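Local coordinates for Bm4233, isoform b (Brugia malayi, PDB 6ANY), which is a venom allergen-like protein of the CAP superfamily, a vaccine candidate for lymphatic filariasis that probably binds sterols, at residues A[61-66]-A[161-166]. Numbering follows the deposited sequence.
Sequences RWANQC and IAICHY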
loop_
_atom_site.group_PDB
_atom_site.type_symbol
_atom_site.label_atom_id
_atom_site.label_comp_id
_atom_site.label_asym_id
_atom_site.label_seq_id
_atom_site.Cartn_x
_atom_site.Cartn_y
_atom_site.Cartn_z
ATOM N N ARG A 61 8.160 11.571 -9.484
ATOM C CA ARG A 61 8.042 12.254 -10.764
ATOM C C ARG A 61 6.598 12.600 -11.050
ATOM O O ARG A 61 6.341 13.696 -11.562
ATOM C CB ARG A 61 8.665 11.523 -11.962
ATOM C CG ARG A 61 10.199 11.631 -11.974
ATOM C CD ARG A 61 10.812 10.958 -13.210
ATOM N NE ARG A 61 10.683 9.488 -13.160
ATOM C CZ ARG A 61 11.611 8.616 -12.708
ATOM N NH1 ARG A 61 12.792 9.005 -12.233
ATOM N NH2 ARG A 61 11.349 7.326 -12.725
ATOM N N TRP A 62 5.677 11.676 -10.694
ATOM C CA TRP A 62 4.297 11.905 -10.908
ATOM C C TRP A 62 3.683 12.892 -9.949
ATOM O O TRP A 62 2.984 13.783 -10.392
ATOM C CB TRP A 62 3.503 10.597 -10.990
ATOM C CG TRP A 62 2.092 10.850 -11.287
ATOM C CD1 TRP A 62 1.041 10.644 -10.469
ATOM C CD2 TRP A 62 1.577 11.458 -12.472
ATOM N NE1 TRP A 62 -0.117 11.048 -11.089
ATOM C CE2 TRP A 62 0.179 11.523 -12.329
ATOM C CE3 TRP A 62 2.164 11.869 -13.686
ATOM C CZ2 TRP A 62 -0.654 11.997 -13.320
ATOM C CZ3 TRP A 62 1.332 12.378 -14.675
ATOM C CH2 TRP A 62 -0.063 12.438 -14.483
ATOM N N ALA A 63 4.059 12.830 -8.676
ATOM C CA ALA A 63 3.613 13.761 -7.670
ATOM C C ALA A 63 3.925 15.207 -7.980
ATOM O O ALA A 63 3.119 16.102 -7.711
ATOM C CB ALA A 63 4.224 13.376 -6.307
ATOM N N ASN A 64 5.119 15.455 -8.516
ATOM C CA ASN A 64 5.547 16.773 -8.995
ATOM C C ASN A 64 4.587 17.422 -9.975
ATOM O O ASN A 64 4.572 18.609 -10.043
ATOM C CB ASN A 64 6.943 16.631 -9.699
ATOM C CG ASN A 64 8.074 16.343 -8.699
ATOM O OD1 ASN A 64 7.863 16.425 -7.480
ATOM N ND2 ASN A 64 9.235 15.980 -9.184
ATOM N N GLN A 65 3.786 16.646 -10.717
ATOM C CA GLN A 65 2.799 17.201 -11.643
ATOM C C GLN A 65 1.618 17.871 -10.973
ATOM O O GLN A 65 0.970 18.671 -11.631
ATOM C CB GLN A 65 2.250 16.143 -12.593
ATOM C CG GLN A 65 3.260 15.434 -13.434
ATOM C CD GLN A 65 4.164 16.366 -14.163
ATOM O OE1 GLN A 65 3.723 17.237 -14.927
ATOM N NE2 GLN A 65 5.459 16.201 -13.930
ATOM N N CYS A 66 1.362 17.564 -9.676
ATOM C CA CYS A 66 0.238 18.086 -8.926
ATOM C C CYS A 66 -1.102 17.767 -9.622
ATOM O O CYS A 66 -1.997 18.602 -9.748
ATOM C CB CYS A 66 0.398 19.569 -8.679
ATOM S SG CYS A 66 1.722 19.942 -7.529
ATOM N N ILE A 161 -0.438 16.191 -2.358
ATOM C CA ILE A 161 -0.620 14.993 -3.177
ATOM C C ILE A 161 0.372 13.938 -2.741
ATOM O O ILE A 161 1.556 14.187 -2.693
ATOM C CB ILE A 161 -0.383 15.302 -4.708
ATOM C CG1 ILE A 161 -1.362 16.357 -5.266
ATOM C CG2 ILE A 161 -0.367 14.043 -5.567
ATOM C CD1 ILE A 161 -2.572 15.821 -5.960
ATOM N N ALA A 162 -0.091 12.729 -2.535
ATOM C CA ALA A 162 0.811 11.642 -2.247
ATOM C C ALA A 162 0.602 10.509 -3.270
ATOM O O ALA A 162 -0.508 10.100 -3.519
ATOM C CB ALA A 162 0.581 11.143 -0.849
ATOM N N ILE A 163 1.684 10.011 -3.831
ATOM C CA ILE A 163 1.640 8.948 -4.825
ATOM C C ILE A 163 2.509 7.778 -4.340
ATOM O O ILE A 163 3.640 7.949 -3.972
ATOM C CB ILE A 163 2.191 9.414 -6.199
ATOM C CG1 ILE A 163 1.559 10.761 -6.647
ATOM C CG2 ILE A 163 2.036 8.308 -7.219
ATOM C CD1 ILE A 163 0.109 10.756 -6.946
ATOM N N CYS A 164 1.946 6.587 -4.332
ATOM C CA CYS A 164 2.699 5.389 -3.965
ATOM C C CYS A 164 2.662 4.430 -5.132
ATOM O O CYS A 164 1.584 4.217 -5.732
ATOM C CB CYS A 164 2.180 4.767 -2.679
ATOM S SG CYS A 164 2.606 5.580 -1.138
ATOM N N HIS A 165 3.833 3.882 -5.441
ATOM C CA HIS A 165 4.047 2.802 -6.419
ATOM C C HIS A 165 4.430 1.479 -5.775
ATOM O O HIS A 165 5.207 1.430 -4.820
ATOM C CB HIS A 165 5.125 3.195 -7.406
ATOM C CG HIS A 165 4.661 4.202 -8.407
ATOM N ND1 HIS A 165 5.498 4.770 -9.338
ATOM C CD2 HIS A 165 3.435 4.713 -8.644
ATOM C CE1 HIS A 165 4.810 5.575 -10.115
ATOM N NE2 HIS A 165 3.550 5.541 -9.729
ATOM N N TYR A 166 3.884 0.400 -6.322
ATOM C CA TYR A 166 4.021 -0.943 -5.723
ATOM C C TYR A 166 4.500 -1.916 -6.745
ATOM O O TYR A 166 4.055 -1.874 -7.888
ATOM C CB TYR A 166 2.685 -1.438 -5.186
ATOM C CG TYR A 166 1.949 -0.447 -4.273
ATOM C CD1 TYR A 166 1.322 0.663 -4.786
ATOM C CD2 TYR A 166 1.904 -0.645 -2.902
ATOM C CE1 TYR A 166 0.661 1.558 -3.954
ATOM C CE2 TYR A 166 1.288 0.228 -2.083
ATOM C CZ TYR A 166 0.655 1.329 -2.598
ATOM O OH TYR A 166 0.027 2.128 -1.672
#
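Ile-163 lies against Ala-63 and Trp-62 where the C-terminal part of helix 53-63 packs on strand 159-167, a helix-on-sheet layer of the alpha-beta-alpha sandwich that defines the CAP fold. The tight part is apolar. The methyl CB of Ala-63 sits 3.7 Å from CG1 of Ile-163, and this small side chain lets the helix backbone come close, with the CA atoms of Ala-63 and Ile-163 only 5.9 Å apart. Trp-62 has its CG anti to the backbone N (chi1 -177°), which swings the indole across the isoleucine at an angle, with the pyrrole edge toward it. On the same edge, NE1 is hydrogen-bonded to the carbonyl O of Gly-69, which satisfies the indole's polar group and probably restrains the turn of the ring. Beta-branched isoleucine suits the extended strand, and its gamma and delta carbons reach both partners; it also touches Val-83 of neighbouring strand 80-87.

The packing thins toward Cys-66, whose CA approaches CG1 of Ile-161 no closer than 4.4 Å. Here the chain makes a type I turn from Ala-63 to Cys-66, closed by Cys-66 N to Ala-63 O, and exposed Gln-65 lies on the solvent side. A disulfide to Cys-154 ties down this looser end. At the tight end, the closest approach is CD1 of Ile-163, 3.6 Å from CD1 of Trp-62 and near the ring plane.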